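PDB 1M2D: [2Fe-2S] ferredoxin from Aquifex aeolicus, which carries a [2Fe-2S] cluster on a thioredoxin-like fold and transfers electrons in metabolic reactions as a homodimer. Local coordinates for residues 33-38 / 48-53; 56-59 / 63-66; 70-75 / 87-92; 83-88 / 97-102. The protein carries 1 engineered substitution. All blocks are in the same frame, centred on the assembly; numbering follows the deposited sequence.

Contact 1. Residues 33-38 / 48-53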
loop_
_atom_site.group_PDB
_atom_site.type_symbol
_atom_site.label_atom_id
_atom_site.label_comp_id
_atom_site.label_asym_id
_atom_site.label_seq_id
_atom_site.Cartn_x
_atom_site.Cartn_y
_atom_site.Cartn_z
ATOM N N ALA A 33 3.992 -12.092 10.427
ATOM C CA ALA A 33 4.294 -13.386 9.803
ATOM C C ALA A 33 4.886 -13.208 8.403
ATOM O O ALA A 33 5.863 -13.904 8.076
ATOM C CB ALA A 33 3.088 -14.272 9.748
ATOM N N PHE A 34 4.362 -12.277 7.647
ATOM C CA PHE A 34 4.990 -11.957 6.357
ATOM C C PHE A 34 6.425 -11.423 6.508
ATOM O O PHE A 34 7.321 -11.886 5.868
ATOM C CB PHE A 34 4.215 -10.948 5.489
ATOM C CG PHE A 34 3.065 -11.522 4.679
ATOM C CD1 PHE A 34 1.750 -11.298 5.008
ATOM C CD2 PHE A 34 3.336 -12.274 3.532
ATOM C CE1 PHE A 34 0.679 -11.749 4.264
ATOM C CE2 PHE A 34 2.268 -12.723 2.789
ATOM C CZ PHE A 34 0.954 -12.473 3.133
ATOM N N MET A 35 6.579 -10.475 7.418
ATOM C CA MET A 35 7.929 -9.997 7.724
ATOM C C MET A 35 8.862 -11.118 8.211
ATOM O O MET A 35 10.014 -11.182 7.784
ATOM C CB MET A 35 7.894 -8.879 8.762
ATOM C CG MET A 35 7.177 -7.671 8.210
ATOM S SD MET A 35 8.053 -6.801 6.862
ATOM C CE MET A 35 9.213 -5.804 7.810
ATOM N N GLU A 36 8.425 -12.020 9.100
ATOM C CA GLU A 36 9.317 -13.111 9.515
ATOM C C GLU A 36 9.669 -14.005 8.338
ATOM O O GLU A 36 10.791 -14.505 8.205
ATOM C CB GLU A 36 8.688 -13.938 10.629
ATOM C CG GLU A 36 8.514 -13.128 11.902
ATOM C CD GLU A 36 7.755 -13.929 12.942
ATOM O OE1 GLU A 36 7.548 -13.289 13.989
ATOM O OE2 GLU A 36 7.415 -15.104 12.673
ATOM N N LYS A 37 8.751 -14.244 7.412
ATOM C CA LYS A 37 9.155 -15.057 6.259
ATOM C C LYS A 37 10.128 -14.362 5.312
ATOM O O LYS A 37 11.159 -14.924 4.940
ATOM C CB LYS A 37 7.924 -15.423 5.445
ATOM C CG LYS A 37 6.980 -16.389 6.139
ATOM C CD LYS A 37 7.629 -17.773 6.232
ATOM C CE LYS A 37 7.139 -18.624 5.075
ATOM N NZ LYS A 37 7.453 -20.072 5.276
ATOM N N ILE A 38 9.736 -13.174 4.879
ATOM C CA ILE A 38 10.356 -12.495 3.772
ATOM C C ILE A 38 11.794 -12.334 4.186
ATOM O O ILE A 38 12.621 -12.453 3.253
ATOM C CB ILE A 38 9.690 -11.128 3.438
ATOM C CG1 ILE A 38 8.201 -11.362 3.141
ATOM C CG2 ILE A 38 10.336 -10.311 2.355
ATOM C CD1 ILE A 38 7.924 -11.763 1.718
ATOM N N THR A 48 10.622 -9.096 -2.914
ATOM C CA THR A 48 9.314 -8.917 -2.261
ATOM C C THR A 48 9.437 -7.785 -1.267
ATOM O O THR A 48 10.429 -7.654 -0.589
ATOM C CB THR A 48 8.842 -10.169 -1.502
ATOM O OG1 THR A 48 8.985 -11.300 -2.305
ATOM C CG2 THR A 48 7.361 -10.003 -1.234
ATOM N N VAL A 49 8.455 -6.915 -1.221
ATOM C CA VAL A 49 8.348 -5.846 -0.217
ATOM C C VAL A 49 7.023 -6.048 0.501
ATOM O O VAL A 49 6.032 -6.315 -0.169
ATOM C CB VAL A 49 8.412 -4.456 -0.809
ATOM C CG1 VAL A 49 8.052 -3.400 0.211
ATOM C CG2 VAL A 49 9.845 -4.187 -1.276
ATOM N N ILE A 50 6.991 -5.902 1.805
ATOM C CA ILE A 50 5.848 -6.020 2.664
ATOM C C ILE A 50 5.624 -4.650 3.293
ATOM O O ILE A 50 6.494 -4.133 3.978
ATOM C CB ILE A 50 5.968 -7.069 3.815
ATOM C CG1 ILE A 50 6.573 -8.390 3.406
ATOM C CG2 ILE A 50 4.591 -7.267 4.431
ATOM C CD1 ILE A 50 5.771 -9.088 2.314
ATOM N N THR A 51 4.459 -4.065 3.077
ATOM C CA THR A 51 4.138 -2.713 3.518
ATOM C C THR A 51 2.880 -2.723 4.349
ATOM O O THR A 51 1.852 -3.222 3.905
ATOM C CB THR A 51 3.950 -1.760 2.316
ATOM O OG1 THR A 51 5.137 -1.788 1.514
ATOM C CG2 THR A 51 3.638 -0.356 2.746
ATOM N N PRO A 52 2.908 -2.126 5.563
ATOM C CA PRO A 52 1.691 -1.981 6.353
ATOM C C PRO A 52 0.888 -0.764 5.918
ATOM O O PRO A 52 1.485 0.248 5.574
ATOM C CB PRO A 52 2.254 -1.790 7.794
ATOM C CG PRO A 52 3.552 -1.060 7.564
ATOM C CD PRO A 52 4.091 -1.535 6.234
ATOM N N THR A 53 -0.435 -0.872 5.977
ATOM C CA THR A 53 -1.286 0.202 5.510
ATOM C C THR A 53 -2.404 0.521 6.464
ATOM O O THR A 53 -2.755 -0.247 7.371
ATOM C CB THR A 53 -1.962 -0.099 4.133
ATOM O OG1 THR A 53 -3.025 -1.023 4.303
ATOM C CG2 THR A 53 -0.968 -0.723 3.170
#
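Ile38 and Ile50 make the tightest part of this all-apolar contact: CG1 of Ile38 lies 3.4 Å from CG1 of Ile50 and equally near its CD1, closer than carbons usually pack. The methyl CD1 of Ile38 carries on toward the start of the strand and presses on CG2 of Thr48 at 3.5 Å, the two side chains crossing at about a right angle. Thr48 meets it mainly with carbon, while OG1 is hydrogen-bonded to the carbonyl O of Leu44. Segment 33-38 of helix 27-40 runs nearly antiparallel to strand 48-53, the two segment axes 159° and 9.1 Å apart; this is the beta-alpha-beta crossover of the thioredoxin-like fold, the helix linking parallel neighbours 4-9 and 48-53. Phe34 touches with its root, CB meeting CG2 of Ile50 at 3.8 Å; chi1 of -81° then swings the ring away from the strand, toward Val82, Ile85 and Val86 of helix 82-91. Met35 adds a sulfur contact: its chain, bent at chi2 and chi3, slides past Ile50 in the opposite direction and sets SD 3.7 Å from its CB, at the exposed margin. Thr51 and Thr53 pack on Met56 and Thr51 of the second subunit, respectively.

Contact 2. Residues 56-59 / 63-66. Engineered in segment 56-59: Ser59 (natural residue Cys). With FES (Fe2/s2 (inorganic) cluster), chain C.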
loop_
_atom_site.group_PDB
_atom_site.type_symbol
_atom_site.label_atom_id
_atom_site.label_comp_id
_atom_site.label_asym_id
_atom_site.label_seq_id
_atom_site.Cartn_x
_atom_site.Cartn_y
_atom_site.Cartn_z
ATOM N N MET A 56 -8.148 -0.226 3.692
ATOM C CA MET A 56 -8.329 -0.347 2.251
ATOM C C MET A 56 -9.776 -0.621 1.864
ATOM O O MET A 56 -10.085 -1.076 0.785
ATOM C CB MET A 56 -7.372 -1.405 1.662
ATOM C CG MET A 56 -5.944 -0.862 1.703
ATOM S SD MET A 56 -4.723 -1.932 0.874
ATOM C CE MET A 56 -4.508 -3.212 2.091
ATOM N N ASN A 57 -10.708 -0.288 2.780
ATOM C CA ASN A 57 -12.097 -0.188 2.465
ATOM C C ASN A 57 -12.765 -1.532 2.164
ATOM O O ASN A 57 -13.734 -1.623 1.401
ATOM C CB ASN A 57 -12.391 0.799 1.315
ATOM C CG ASN A 57 -11.699 2.122 1.560
ATOM O OD1 ASN A 57 -10.940 2.652 0.721
ATOM N ND2 ASN A 57 -11.936 2.680 2.739
ATOM N N ALA A 58 -12.274 -2.608 2.816
ATOM C CA ALA A 58 -12.914 -3.902 2.731
ATOM C C ALA A 58 -12.904 -4.590 4.098
ATOM O O ALA A 58 -12.752 -5.801 4.238
ATOM C CB ALA A 58 -12.279 -4.777 1.653
ATOM N N SER A 59 -13.099 -3.772 5.148
ATOM C CA SER A 59 -12.803 -4.173 6.516
ATOM C C SER A 59 -13.596 -5.373 7.002
ATOM O O SER A 59 -13.056 -6.214 7.727
ATOM C CB SER A 59 -13.078 -3.019 7.479
ATOM O OG SER A 59 -12.461 -1.834 6.994
ATOM N N PRO A 63 -8.746 -9.898 7.873
ATOM C CA PRO A 63 -7.613 -9.080 7.386
ATOM C C PRO A 63 -7.455 -9.061 5.878
ATOM O O PRO A 63 -7.511 -10.092 5.222
ATOM C CB PRO A 63 -6.416 -9.707 8.015
ATOM C CG PRO A 63 -6.950 -10.248 9.304
ATOM C CD PRO A 63 -8.270 -10.874 8.897
ATOM N N VAL A 64 -7.314 -7.856 5.355
ATOM C CA VAL A 64 -7.147 -7.563 3.924
ATOM C C VAL A 64 -5.660 -7.489 3.585
ATOM O O VAL A 64 -4.902 -6.731 4.221
ATOM C CB VAL A 64 -7.872 -6.270 3.544
ATOM C CG1 VAL A 64 -7.666 -5.977 2.072
ATOM C CG2 VAL A 64 -9.370 -6.378 3.856
ATOM N N VAL A 65 -5.258 -8.250 2.570
ATOM C CA VAL A 65 -3.897 -8.280 2.061
ATOM C C VAL A 65 -3.979 -8.132 0.550
ATOM O O VAL A 65 -4.727 -8.886 -0.069
ATOM C CB VAL A 65 -3.175 -9.589 2.457
ATOM C CG1 VAL A 65 -1.804 -9.616 1.823
ATOM C CG2 VAL A 65 -3.157 -9.703 3.962
ATOM N N VAL A 66 -3.227 -7.207 -0.038
ATOM C CA VAL A 66 -3.279 -6.981 -1.484
ATOM C C VAL A 66 -1.894 -7.176 -2.064
ATOM O O VAL A 66 -0.917 -6.661 -1.522
ATOM C CB VAL A 66 -3.829 -5.572 -1.782
ATOM C CG1 VAL A 66 -3.959 -5.404 -3.302
ATOM C CG2 VAL A 66 -5.130 -5.360 -1.035
HETATM FE FE1 FES C . -8.432 -3.086 7.092
HETATM FE FE2 FES C . -10.579 -1.513 6.655
HETATM S S1 FES C . -9.485 -1.818 8.575
HETATM S S2 FES C . -9.539 -2.869 5.186
#
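Met56 reaches over to strand 65-68 with the end of its side chain, CE resting 3.8 Å from CG2 of Val66 and SD lying almost as near the same methyl. CG stands anti to the carbonyl carbon (chi1 -71°), the chain runs straight through chi2, and a bend at chi3 tucks CE in between Val66 and Val64, whose CG1 is 4.2 Å off. Trp73 packs against all three residues, so this end is buried. The other end is thinner and partly exposed: CB of Ala58 sits 4.0 Å from CG2 of Val64, and that methyl also meets the carbonyl O of Ala58 at 3.5 Å. Alongside lies the cluster pocket of this thioredoxin-like ferredoxin. CG2 of Val64 comes 3.8 Å from the bridging sulfide S2, giving the cluster an apolar wall, while the backbone N of Met56 lies 3.3 Å from S2 as the loop curls round it. Ser59, an engineered replacement for the natural cysteine, turns away from Val64 and binds iron FE2 through OG at 1.9 Å; Cys55 also binds iron, and Cys9 and Cys22 complete the ligand set. Asn57 and Met56 pack on Val49 and Thr51 of the second subunit.

Contact 3. Residues 70-75 / 87-92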
loop_
_atom_site.group_PDB
_atom_site.type_symbol
_atom_site.label_atom_id
_atom_site.label_comp_id
_atom_site.label_asym_id
_atom_site.label_seq_id
_atom_site.Cartn_x
_atom_site.Cartn_y
_atom_site.Cartn_z
ATOM N N ASP A 70 0.043 -7.796 -9.401
ATOM C CA ASP A 70 -1.002 -8.738 -9.772
ATOM C C ASP A 70 -2.405 -8.226 -9.578
ATOM O O ASP A 70 -3.328 -8.568 -10.351
ATOM C CB ASP A 70 -0.872 -10.030 -8.886
ATOM C CG ASP A 70 0.499 -10.666 -8.881
ATOM O OD1 ASP A 70 1.548 -10.058 -9.101
ATOM O OD2 ASP A 70 0.559 -11.894 -8.586
ATOM N N GLY A 71 -2.608 -7.439 -8.521
ATOM C CA GLY A 71 -3.938 -7.004 -8.195
ATOM C C GLY A 71 -4.847 -7.984 -7.516
ATOM O O GLY A 71 -6.082 -7.966 -7.669
ATOM N N VAL A 72 -4.236 -8.899 -6.751
ATOM C CA VAL A 72 -4.982 -9.905 -6.014
ATOM C C VAL A 72 -5.276 -9.371 -4.631
ATOM O O VAL A 72 -4.363 -9.006 -3.872
ATOM C CB VAL A 72 -4.185 -11.208 -5.912
ATOM C CG1 VAL A 72 -4.850 -12.174 -4.976
ATOM C CG2 VAL A 72 -4.004 -11.813 -7.296
ATOM N N TRP A 73 -6.547 -9.306 -4.280
ATOM C CA TRP A 73 -7.021 -8.921 -2.949
ATOM C C TRP A 73 -7.417 -10.177 -2.220
ATOM O O TRP A 73 -8.261 -10.938 -2.693
ATOM C CB TRP A 73 -8.229 -7.976 -3.028
ATOM C CG TRP A 73 -7.901 -6.612 -3.600
ATOM C CD1 TRP A 73 -7.370 -6.298 -4.802
ATOM C CD2 TRP A 73 -8.119 -5.364 -2.907
ATOM N NE1 TRP A 73 -7.227 -4.940 -4.920
ATOM C CE2 TRP A 73 -7.672 -4.344 -3.768
ATOM C CE3 TRP A 73 -8.618 -5.030 -1.660
ATOM C CZ2 TRP A 73 -7.729 -3.009 -3.394
ATOM C CZ3 TRP A 73 -8.695 -3.686 -1.284
ATOM C CH2 TRP A 73 -8.245 -2.696 -2.172
ATOM N N TYR A 74 -6.819 -10.387 -1.053
ATOM C CA TYR A 74 -7.158 -11.445 -0.127
ATOM C C TYR A 74 -7.952 -10.884 1.031
ATOM O O TYR A 74 -7.678 -9.782 1.504
ATOM C CB TYR A 74 -5.871 -12.071 0.400
ATOM C CG TYR A 74 -5.033 -12.858 -0.552
ATOM C CD1 TYR A 74 -3.716 -12.512 -0.845
ATOM C CD2 TYR A 74 -5.553 -14.018 -1.132
ATOM C CE1 TYR A 74 -2.948 -13.263 -1.709
ATOM C CE2 TYR A 74 -4.757 -14.786 -1.959
ATOM C CZ TYR A 74 -3.462 -14.414 -2.241
ATOM O OH TYR A 74 -2.689 -15.158 -3.042
ATOM N N GLY A 75 -8.869 -11.714 1.533
ATOM C CA GLY A 75 -9.575 -11.441 2.766
ATOM C C GLY A 75 -9.476 -12.573 3.747
ATOM O O GLY A 75 -9.066 -13.694 3.405
ATOM N N GLU A 87 4.430 -19.420 -0.345
ATOM C CA GLU A 87 4.861 -20.529 -1.180
ATOM C C GLU A 87 4.185 -20.534 -2.517
ATOM O O GLU A 87 4.830 -20.576 -3.607
ATOM C CB GLU A 87 4.576 -21.836 -0.428
ATOM C CG GLU A 87 5.298 -21.990 0.892
ATOM C CD GLU A 87 6.800 -21.910 0.844
ATOM O OE1 GLU A 87 7.396 -22.699 0.066
ATOM O OE2 GLU A 87 7.483 -21.090 1.473
ATOM N N LYS A 88 2.873 -20.512 -2.501
ATOM C CA LYS A 88 2.104 -20.736 -3.712
ATOM C C LYS A 88 2.089 -19.512 -4.604
ATOM O O LYS A 88 2.202 -19.602 -5.833
ATOM C CB LYS A 88 0.677 -21.186 -3.389
ATOM C CG LYS A 88 0.547 -22.540 -2.683
ATOM C CD LYS A 88 1.129 -23.678 -3.554
ATOM C CE LYS A 88 0.782 -25.031 -2.978
ATOM N NZ LYS A 88 1.776 -26.049 -3.390
ATOM N N HIS A 89 1.907 -18.323 -4.013
ATOM C CA HIS A 89 1.746 -17.082 -4.760
ATOM C C HIS A 89 3.059 -16.313 -4.864
ATOM O O HIS A 89 3.512 -16.055 -6.012
ATOM C CB HIS A 89 0.599 -16.267 -4.127
ATOM C CG HIS A 89 0.249 -15.056 -4.924
ATOM N ND1 HIS A 89 -0.726 -14.196 -4.455
ATOM C CD2 HIS A 89 0.657 -14.572 -6.101
ATOM C CE1 HIS A 89 -0.848 -13.237 -5.362
ATOM N NE2 HIS A 89 0.009 -13.435 -6.362
ATOM N N LEU A 90 3.653 -15.921 -3.762
ATOM C CA LEU A 90 4.805 -14.995 -3.897
ATOM C C LEU A 90 5.965 -15.706 -4.551
ATOM O O LEU A 90 6.671 -15.048 -5.318
ATOM C CB LEU A 90 5.177 -14.406 -2.536
ATOM C CG LEU A 90 4.036 -13.692 -1.843
ATOM C CD1 LEU A 90 4.564 -13.054 -0.553
ATOM C CD2 LEU A 90 3.360 -12.664 -2.693
ATOM N N LYS A 91 6.163 -17.003 -4.282
ATOM C CA LYS A 91 7.239 -17.729 -4.930
ATOM C C LYS A 91 6.714 -18.464 -6.170
ATOM O O LYS A 91 7.371 -18.424 -7.176
ATOM C CB LYS A 91 7.846 -18.755 -3.987
ATOM C CG LYS A 91 8.656 -18.072 -2.889
ATOM C CD LYS A 91 9.099 -19.184 -1.983
ATOM C CE LYS A 91 10.185 -18.630 -1.108
ATOM N NZ LYS A 91 10.766 -19.849 -0.436
ATOM N N GLY A 92 5.567 -19.129 -6.087
ATOM C CA GLY A 92 5.041 -19.987 -7.131
ATOM C C GLY A 92 4.258 -19.296 -8.222
ATOM O O GLY A 92 3.989 -19.921 -9.256
#
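His89 is held through both ring nitrogens. NE2 donates to OD2 of Asp70 at 2.8 Å in a nearly straight bond (173°); the acceptor lies in the imidazole plane, but the ring nitrogen approaches from above the carboxylate plane. At the other nitrogen, ND1 and the hydroxyl OH of Tyr74 share a hydrogen bond of 2.6 Å whose proton could sit on either. The two rings meet rim to rim, planes at 71°, with neither over the other's face. Between these grips CE1 nudges the branch point of Val72, 3.9 Å from its CB. With CG anti to the backbone N (chi1 -173°), the imidazole is carried straight off the helix toward the strand, and the two bonds fix its rotation. A leucine here would probably leave the Asp70 carboxylate and the Tyr74 hydroxyl without their shared partner. The negative charge of Asp70 would be expected to favour keeping the proton on NE2. Further out, Tyr74 OH also takes the backbone N-H of Val96, and Val72 CG1 covers part of one tyrosine face. Gly71 and Val72 form a G1 bulge opposite Val67, and His89 packs on that valine, so helix 82-91 lies against the sheet where strand 72-74 runs between 65-68 and 100-102.

Contact 4. Residues 83-88 / 97-102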
loop_
_atom_site.group_PDB
_atom_site.type_symbol
_atom_site.label_atom_id
_atom_site.label_comp_id
_atom_site.label_asym_id
_atom_site.label_seq_id
_atom_site.Cartn_x
_atom_site.Cartn_y
_atom_site.Cartn_z
ATOM N N ASP A 83 2.164 -18.759 5.190
ATOM C CA ASP A 83 3.064 -19.650 4.493
ATOM C C ASP A 83 2.527 -20.072 3.128
ATOM O O ASP A 83 3.270 -20.112 2.171
ATOM C CB ASP A 83 3.302 -20.919 5.285
ATOM C CG ASP A 83 4.219 -20.719 6.446
ATOM O OD1 ASP A 83 4.926 -19.717 6.522
ATOM O OD2 ASP A 83 4.028 -21.717 7.173
ATOM N N GLU A 84 1.229 -20.388 3.062
ATOM C CA GLU A 84 0.674 -20.821 1.769
ATOM C C GLU A 84 0.746 -19.691 0.790
ATOM O O GLU A 84 1.050 -19.883 -0.407
ATOM C CB GLU A 84 -0.750 -21.347 1.946
ATOM C CG GLU A 84 -1.267 -21.991 0.697
ATOM C CD GLU A 84 -2.696 -22.525 0.735
ATOM O OE1 GLU A 84 -3.325 -22.492 1.802
ATOM O OE2 GLU A 84 -3.182 -23.007 -0.308
ATOM N N ILE A 85 0.417 -18.452 1.209
ATOM C CA ILE A 85 0.497 -17.347 0.252
ATOM C C ILE A 85 1.941 -17.157 -0.209
ATOM O O ILE A 85 2.171 -16.942 -1.406
ATOM C CB ILE A 85 -0.075 -16.059 0.895
ATOM C CG1 ILE A 85 -1.570 -16.173 1.188
ATOM C CG2 ILE A 85 0.258 -14.849 0.020
ATOM C CD1 ILE A 85 -2.158 -15.066 2.040
ATOM N N VAL A 86 2.908 -17.214 0.693
ATOM C CA VAL A 86 4.303 -17.078 0.318
ATOM C C VAL A 86 4.707 -18.169 -0.680
ATOM O O VAL A 86 5.307 -17.894 -1.719
ATOM C CB VAL A 86 5.168 -17.123 1.595
ATOM C CG1 VAL A 86 6.635 -17.318 1.258
ATOM C CG2 VAL A 86 4.911 -15.873 2.421
ATOM N N GLU A 87 4.430 -19.420 -0.345
ATOM C CA GLU A 87 4.861 -20.529 -1.180
ATOM C C GLU A 87 4.185 -20.534 -2.517
ATOM O O GLU A 87 4.830 -20.576 -3.607
ATOM C CB GLU A 87 4.576 -21.836 -0.428
ATOM C CG GLU A 87 5.298 -21.990 0.892
ATOM C CD GLU A 87 6.800 -21.910 0.844
ATOM O OE1 GLU A 87 7.396 -22.699 0.066
ATOM O OE2 GLU A 87 7.483 -21.090 1.473
ATOM N N LYS A 88 2.873 -20.512 -2.501
ATOM C CA LYS A 88 2.104 -20.736 -3.712
ATOM C C LYS A 88 2.089 -19.512 -4.604
ATOM O O LYS A 88 2.202 -19.602 -5.833
ATOM C CB LYS A 88 0.677 -21.186 -3.389
ATOM C CG LYS A 88 0.547 -22.540 -2.683
ATOM C CD LYS A 88 1.129 -23.678 -3.554
ATOM C CE LYS A 88 0.782 -25.031 -2.978
ATOM N NZ LYS A 88 1.776 -26.049 -3.390
ATOM N N GLU A 97 -6.498 -19.392 -4.033
ATOM C CA GLU A 97 -7.867 -19.134 -4.466
ATOM C C GLU A 97 -8.840 -18.987 -3.340
ATOM O O GLU A 97 -9.733 -18.112 -3.392
ATOM C CB GLU A 97 -8.335 -20.297 -5.372
ATOM C CG GLU A 97 -9.623 -20.044 -6.061
ATOM C CD GLU A 97 -9.973 -21.122 -7.077
ATOM O OE1 GLU A 97 -11.071 -20.901 -7.639
ATOM O OE2 GLU A 97 -9.265 -22.036 -7.331
ATOM N N ARG A 98 -8.723 -19.819 -2.295
ATOM C CA ARG A 98 -9.727 -19.839 -1.245
ATOM C C ARG A 98 -9.802 -18.514 -0.463
ATOM O O ARG A 98 -10.817 -18.291 0.188
ATOM C CB ARG A 98 -9.479 -20.976 -0.302
ATOM C CG ARG A 98 -8.230 -20.875 0.487
ATOM C CD ARG A 98 -8.039 -22.121 1.396
ATOM N NE ARG A 98 -6.728 -22.025 2.004
ATOM C CZ ARG A 98 -6.472 -21.358 3.128
ATOM N NH1 ARG A 98 -7.415 -20.789 3.870
ATOM N NH2 ARG A 98 -5.213 -21.284 3.553
ATOM N N LEU A 99 -8.773 -17.697 -0.496
ATOM C CA LEU A 99 -8.751 -16.424 0.243
ATOM C C LEU A 99 -8.995 -15.235 -0.613
ATOM O O LEU A 99 -9.050 -14.094 -0.135
ATOM C CB LEU A 99 -7.412 -16.292 0.990
ATOM C CG LEU A 99 -7.206 -17.327 2.097
ATOM C CD1 LEU A 99 -5.803 -17.133 2.669
ATOM C CD2 LEU A 99 -8.230 -17.255 3.176
ATOM N N VAL A 100 -9.124 -15.382 -1.931
ATOM C CA VAL A 100 -9.281 -14.238 -2.814
ATOM C C VAL A 100 -10.639 -13.607 -2.660
ATOM O O VAL A 100 -11.661 -14.297 -2.740
ATOM C CB VAL A 100 -9.037 -14.652 -4.294
ATOM C CG1 VAL A 100 -9.339 -13.528 -5.257
ATOM C CG2 VAL A 100 -7.626 -15.163 -4.486
ATOM N N ILE A 101 -10.671 -12.279 -2.514
ATOM C CA ILE A 101 -11.894 -11.515 -2.607
ATOM C C ILE A 101 -12.000 -10.710 -3.897
ATOM O O ILE A 101 -13.134 -10.397 -4.253
ATOM C CB ILE A 101 -12.114 -10.706 -1.326
ATOM C CG1 ILE A 101 -11.066 -9.634 -1.120
ATOM C CG2 ILE A 101 -12.263 -11.656 -0.143
ATOM C CD1 ILE A 101 -11.239 -8.781 0.137
ATOM N N SER A 102 -10.931 -10.399 -4.581
ATOM C CA SER A 102 -10.986 -9.749 -5.867
ATOM C C SER A 102 -9.719 -10.030 -6.629
ATOM O O SER A 102 -8.647 -10.105 -6.035
ATOM C CB SER A 102 -11.120 -8.225 -5.793
ATOM O OG SER A 102 -11.220 -7.717 -7.118
HETATM O O HOH W 1 -5.757 -23.435 -0.329
#
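Glu84 and Arg98 meet at the surface through a salt bridge that a water extends. From CB the glutamate side chain leaves helix 82-91 toward the 97-102 segment, touching Val96 of the loop before that segment, with CG anti to the backbone N (chi1 -171°) and the chain extended beyond it, which brings the carboxylate to full reach. CD stands 4.0 Å from NH2 of Arg98 and lies in the plane of the guanidinium group, at its edge. OE1 does the gripping: NH2 donates to it at 2.8 Å in a nearly straight bond (170°), in the guanidinium plane and almost in line with the C-O bond. NE adds a weak, bent second bond to the same oxygen at 3.4 Å. The other oxygen, OE2, accepts from a water at 2.6 Å, which in turn accepts from Arg98 NE at 2.9 Å and so bridges carboxylate and guanidinium. The two planes are 32° apart. NH2 has a second anionic partner in Asp81, and Leu99 CG lies over one face of the guanidinium group. With an alanine here Arg98 would lose both the direct bonds and the water bridge, and its guanidinium group, left to lean on Asp81, would probably be freer to shift. Beneath the polar layer, CD1 of Ile85 touches CD1 of Leu99 at 4.2 Å, with Tyr74 packed against both. A charged rim over an apolar seam thus joins the last helix of the thioredoxin-like fold to the 3-10 turn that leads into edge strand 100-102.

Contacts 3 and 4 are nearest neighbours, their centres about 5 Å apart, and both hang on helix 82-91; they share Glu87 and Lys88, and Tyr74 CD2 packs on Leu99 CB at 3.6 Å. Contact 1 joins them through helix 27-40: Lys37 NZ salt-bridges Asp83 OD1 at 2.8 Å, and Phe34 CZ touches Ile85 CG2. Contact 2 holds the cluster; its strand is coupled to contact 3 by a probable hydrogen bond from Tyr74 N to Val65 O and by Trp73 against Val66. Contacts 1 and 2, about 15 Å apart between centres, both reach the second subunit. The Phe34 side chain is about 13 Å from the cluster and that of Tyr74 about 11 Å.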